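Local coordinates for protein flavoredoxin (Desulfovibrio vulgaris str. 'Miyazaki F', PDB 2D5M) that binds flavin mononucleotide and probably carries electrons as a flavoprotein of the flavin reductase-like family, at residues A[69-74]-A[160-165]. Residues are numbered along the deposited sequence; the frame is centred on the assembly and turned at random.
With FMN (flavin mononucleotide), chain E.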
ATOM      1  N   SER A  69       6.325  -0.837 -12.358  1.00  5.11           N
ATOM      2  CA  SER A  69       7.040  -2.105 -12.426  1.00  5.74           C
ATOM      3  C   SER A  69       7.387  -2.524 -11.005  1.00  5.50           C
ATOM      4  O   SER A  69       7.835  -1.711 -10.192  1.00  6.56           O
ATOM      5  CB  SER A  69       8.310  -1.965 -13.271  1.00  5.99           C
ATOM      6  OG  SER A  69       8.048  -1.553 -14.581  1.00  6.17           O
ATOM      7  N   ILE A  70       7.163  -3.809 -10.701  1.00  5.62           N
ATOM      8  CA  ILE A  70       7.330  -4.314  -9.335  1.00  6.33           C
ATOM      9  C   ILE A  70       8.631  -5.121  -9.294  1.00  5.64           C
ATOM     10  O   ILE A  70       8.732  -6.126  -9.972  1.00  6.71           O
ATOM     11  CB  ILE A  70       6.109  -5.120  -8.930  1.00  7.95           C
ATOM     12  CG1 ILE A  70       4.881  -4.194  -8.924  1.00 12.83           C
ATOM     13  CG2 ILE A  70       6.302  -5.792  -7.595  1.00  9.88           C
ATOM     14  CD1 ILE A  70       3.592  -4.624  -8.420  1.00 13.16           C
ATOM     15  N   PRO A  71       9.623  -4.647  -8.523  1.00  7.11           N
ATOM     16  CA  PRO A  71      10.920  -5.366  -8.506  1.00  7.91           C
ATOM     17  C   PRO A  71      10.767  -6.659  -7.682  1.00  8.08           C
ATOM     18  O   PRO A  71      10.060  -6.707  -6.670  1.00  9.01           O
ATOM     19  CB  PRO A  71      11.856  -4.426  -7.793  1.00  9.19           C
ATOM     20  CG  PRO A  71      10.947  -3.627  -6.912  1.00  9.43           C
ATOM     21  CD  PRO A  71       9.622  -3.466  -7.671  1.00  9.14           C
ATOM     22  N   SER A  72      11.518  -7.664  -8.048  1.00  8.46           N
ATOM     23  CA  SER A  72      11.815  -8.847  -7.267  1.00  8.24           C
ATOM     24  C   SER A  72      13.058  -8.542  -6.433  1.00  8.37           C
ATOM     25  O   SER A  72      13.740  -7.517  -6.618  1.00  8.76           O
ATOM     26  CB  SER A  72      12.043 -10.069  -8.102  1.00 10.73           C
ATOM     27  OG  SER A  72      13.096  -9.830  -8.984  1.00 14.48           O
ATOM     28  N   ARG A  73      13.361  -9.428  -5.486  1.00  9.24           N
ATOM     29  CA  ARG A  73      14.440  -9.110  -4.567  1.00  9.35           C
ATOM     30  C   ARG A  73      15.768  -8.943  -5.286  1.00  8.42           C
ATOM     31  O   ARG A  73      16.612  -8.197  -4.782  1.00  9.31           O
ATOM     32  CB  ARG A  73      14.548 -10.199  -3.490  1.00 10.81           C
ATOM     33  CG  ARG A  73      15.303 -11.453  -3.912  1.00 10.71           C
ATOM     34  CD  ARG A  73      15.380 -12.447  -2.766  1.00 11.55           C
ATOM     35  NE  ARG A  73      14.090 -12.912  -2.370  1.00 10.86           N
ATOM     36  CZ  ARG A  73      13.783 -13.538  -1.225  1.00 10.88           C
ATOM     37  NH1 ARG A  73      14.724 -13.762  -0.320  1.00 13.84           N
ATOM     38  NH2 ARG A  73      12.512 -13.915  -1.046  1.00 11.88           N
ATOM     39  N   ALA A  74      15.986  -9.589  -6.428  1.00  9.68           N
ATOM     40  CA  ALA A  74      17.256  -9.392  -7.135  1.00 10.57           C
ATOM     41  C   ALA A  74      17.522  -7.965  -7.573  1.00  9.03           C
ATOM     42  O   ALA A  74      18.664  -7.612  -7.873  1.00 10.52           O
ATOM     43  CB  ALA A  74      17.256 -10.336  -8.365  1.00 16.99           C
ATOM     44  N   ASP A 160       7.863 -12.377  -6.069  1.00  8.25           N
ATOM     45  CA  ASP A 160       8.822 -12.037  -5.049  1.00  8.17           C
ATOM     46  C   ASP A 160       9.021 -10.525  -4.906  1.00  7.69           C
ATOM     47  O   ASP A 160      10.150 -10.017  -4.906  1.00  8.25           O
ATOM     48  CB  ASP A 160      10.162 -12.731  -5.360  1.00  8.82           C
ATOM     49  CG  ASP A 160      11.132 -12.661  -4.238  1.00 10.07           C
ATOM     50  OD1 ASP A 160      12.361 -12.473  -4.497  1.00 12.63           O
ATOM     51  OD2 ASP A 160      10.706 -12.829  -3.062  1.00 11.24           O
ATOM     52  N   PRO A 161       7.935  -9.797  -4.710  1.00  8.30           N
ATOM     53  CA  PRO A 161       8.006  -8.328  -4.661  1.00  8.48           C
ATOM     54  C   PRO A 161       8.650  -7.795  -3.381  1.00  8.46           C
ATOM     55  O   PRO A 161       8.682  -8.447  -2.340  1.00 10.73           O
ATOM     56  CB  PRO A 161       6.517  -7.937  -4.672  1.00  8.88           C
ATOM     57  CG  PRO A 161       5.834  -9.054  -3.943  1.00  8.68           C
ATOM     58  CD  PRO A 161       6.574 -10.290  -4.383  1.00  8.43           C
ATOM     59  N   VAL A 162       9.174  -6.587  -3.473  1.00  9.72           N
ATOM     60  CA  VAL A 162       9.802  -5.937  -2.335  1.00  9.61           C
ATOM     61  C   VAL A 162       8.779  -5.127  -1.560  1.00  8.91           C
ATOM     62  O   VAL A 162       7.935  -4.423  -2.125  1.00 11.04           O
ATOM     63  CB  VAL A 162      10.953  -5.045  -2.796  1.00  9.06           C
ATOM     64  CG1 VAL A 162      11.628  -4.276  -1.689  1.00 11.51           C
ATOM     65  CG2 VAL A 162      12.020  -5.798  -3.572  1.00 11.15           C
ATOM     66  N   ILE A 163       8.898  -5.163  -0.254  1.00  7.79           N
ATOM     67  CA  ILE A 163       8.164  -4.393   0.694  1.00  8.40           C
ATOM     68  C   ILE A 163       9.046  -3.299   1.289  1.00  7.10           C
ATOM     69  O   ILE A 163      10.179  -3.590   1.670  1.00  7.66           O
ATOM     70  CB  ILE A 163       7.601  -5.245   1.898  1.00 11.79           C
ATOM     71  CG1 ILE A 163       6.668  -6.344   1.355  1.00 16.01           C
ATOM     72  CG2 ILE A 163       6.941  -4.495   2.969  1.00 11.95           C
ATOM     73  CD1 ILE A 163       6.579  -7.437   2.401  1.00 22.08           C
ATOM     74  N   PHE A 164       8.557  -2.067   1.432  1.00  6.15           N
ATOM     75  CA  PHE A 164       9.266  -1.002   2.083  1.00  6.04           C
ATOM     76  C   PHE A 164       8.755  -0.782   3.507  1.00  6.12           C
ATOM     77  O   PHE A 164       7.546  -0.727   3.733  1.00  6.78           O
ATOM     78  CB  PHE A 164       9.187   0.288   1.279  1.00  6.23           C
ATOM     79  CG  PHE A 164       9.787   1.529   1.891  1.00  5.87           C
ATOM     80  CD1 PHE A 164      11.161   1.546   2.220  1.00  6.36           C
ATOM     81  CD2 PHE A 164       9.064   2.642   2.149  1.00  5.84           C
ATOM     82  CE1 PHE A 164      11.742   2.668   2.729  1.00  6.63           C
ATOM     83  CE2 PHE A 164       9.635   3.794   2.609  1.00  6.66           C
ATOM     84  CZ  PHE A 164      10.990   3.817   2.932  1.00  6.99           C
ATOM     85  N   ALA A 165       9.698  -0.735   4.450  1.00  6.50           N
ATOM     86  CA  ALA A 165       9.437  -0.384   5.847  1.00  6.73           C
ATOM     87  C   ALA A 165       9.839   1.078   6.035  1.00  6.40           C
ATOM     88  O   ALA A 165      11.058   1.366   6.096  1.00  7.13           O
ATOM     89  CB  ALA A 165      10.219  -1.300   6.771  1.00  7.42           C
TER
HETATM   90  N1  FMN E1001       9.153  10.224  -4.069  1.00  5.17           N
HETATM   91  C2  FMN E1001       7.855  10.611  -4.275  1.00  5.53           C
HETATM   92  O2  FMN E1001       7.594  11.713  -4.778  1.00  6.36           O
HETATM   93  N3  FMN E1001       6.832   9.755  -3.874  1.00  5.81           N
HETATM   94  C4  FMN E1001       7.008   8.544  -3.244  1.00  5.57           C
HETATM   95  O4  FMN E1001       6.024   7.848  -2.915  1.00  6.40           O
HETATM   96  C4A FMN E1001       8.354   8.167  -2.983  1.00  5.45           C
HETATM   97  N5  FMN E1001       8.600   7.015  -2.314  1.00  5.53           N
HETATM   98  C5A FMN E1001       9.916   6.631  -2.246  1.00  5.36           C
HETATM   99  C6  FMN E1001      10.208   5.411  -1.575  1.00  5.64           C
HETATM  100  C7  FMN E1001      11.490   4.895  -1.476  1.00  5.99           C
HETATM  101  C7M FMN E1001      11.795   3.623  -0.719  1.00  7.81           C
HETATM  102  C8  FMN E1001      12.550   5.633  -2.123  1.00  5.77           C
HETATM  103  C8M FMN E1001      13.954   5.049  -2.115  1.00  6.54           C
HETATM  104  C9  FMN E1001      12.290   6.858  -2.715  1.00  5.55           C
HETATM  105  C9A FMN E1001      11.005   7.367  -2.796  1.00  5.11           C
HETATM  106  N10 FMN E1001      10.687   8.622  -3.359  1.00  5.14           N
HETATM  107  C10 FMN E1001       9.377   9.005  -3.511  1.00  5.26           C
HETATM  108  C1' FMN E1001      11.776   9.500  -3.869  1.00  5.34           C
HETATM  109  C2' FMN E1001      11.916   9.449  -5.389  1.00  4.95           C
HETATM  110  O2' FMN E1001      11.952   8.109  -5.892  1.00  5.39           O
HETATM  111  C3' FMN E1001      13.224  10.148  -5.776  1.00  5.14           C
HETATM  112  O3' FMN E1001      13.046  11.554  -5.488  1.00  5.76           O
HETATM  113  C4' FMN E1001      13.639   9.949  -7.226  1.00  5.12           C
HETATM  114  O4' FMN E1001      15.033  10.357  -7.300  1.00  6.92           O
HETATM  115  C5' FMN E1001      12.840  10.738  -8.203  1.00  5.85           C
HETATM  116  O5' FMN E1001      13.372  10.462  -9.539  1.00  5.68           O
HETATM  117  P   FMN E1001      13.011  11.403 -10.795  1.00  5.67           P
HETATM  118  O1P FMN E1001      13.468  12.831 -10.464  1.00  6.29           O
HETATM  119  O2P FMN E1001      11.527  11.369 -11.071  1.00  5.98           O
HETATM  120  O3P FMN E1001      13.852  10.751 -11.877  1.00  6.20           O
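I70 lays CG2 alongside the ring of P161, 3.6 Å from its CB, where, in the antiparallel FMN-binding flavin reductase-like fold, the chain after S69 passes the residues leading to I163. Two apolar side chains suit this buried spot, with F17 of strand 14-22 also against I70. P71 crosses V162 at about a right angle, P71 CG to V162 CG2 4.1 Å. Proline has no N-H to offer a neighbouring strand, but P71 O is still an acceptor, taking a weak hydrogen bond from V162 N (3.3 Å) and a CA-H...O contact from P161. Two residues on from V162, F164 carries FMN methyl C7M over the centre of one ring face, a CH-pi contact. The small side chain of S72 lets the two backbones approach, with S72 CA 3.1 Å from D160 O in a second CA-H...O contact. R73 closes the contact with a salt bridge to D160, which follows helix 156-159 with positive phi; R73 NH1 makes another, to E176 OE1 of the second subunit. A bend at chi3 (63°) turns the guanidinium side-on to the carboxylate, their planes 21° apart: R73 NE meets the syn lone pair of D160 OD1 at 2.8 Å, and R73 NH2 meets D160 OD2 at 2.9 Å, 23° out of the carboxylate plane.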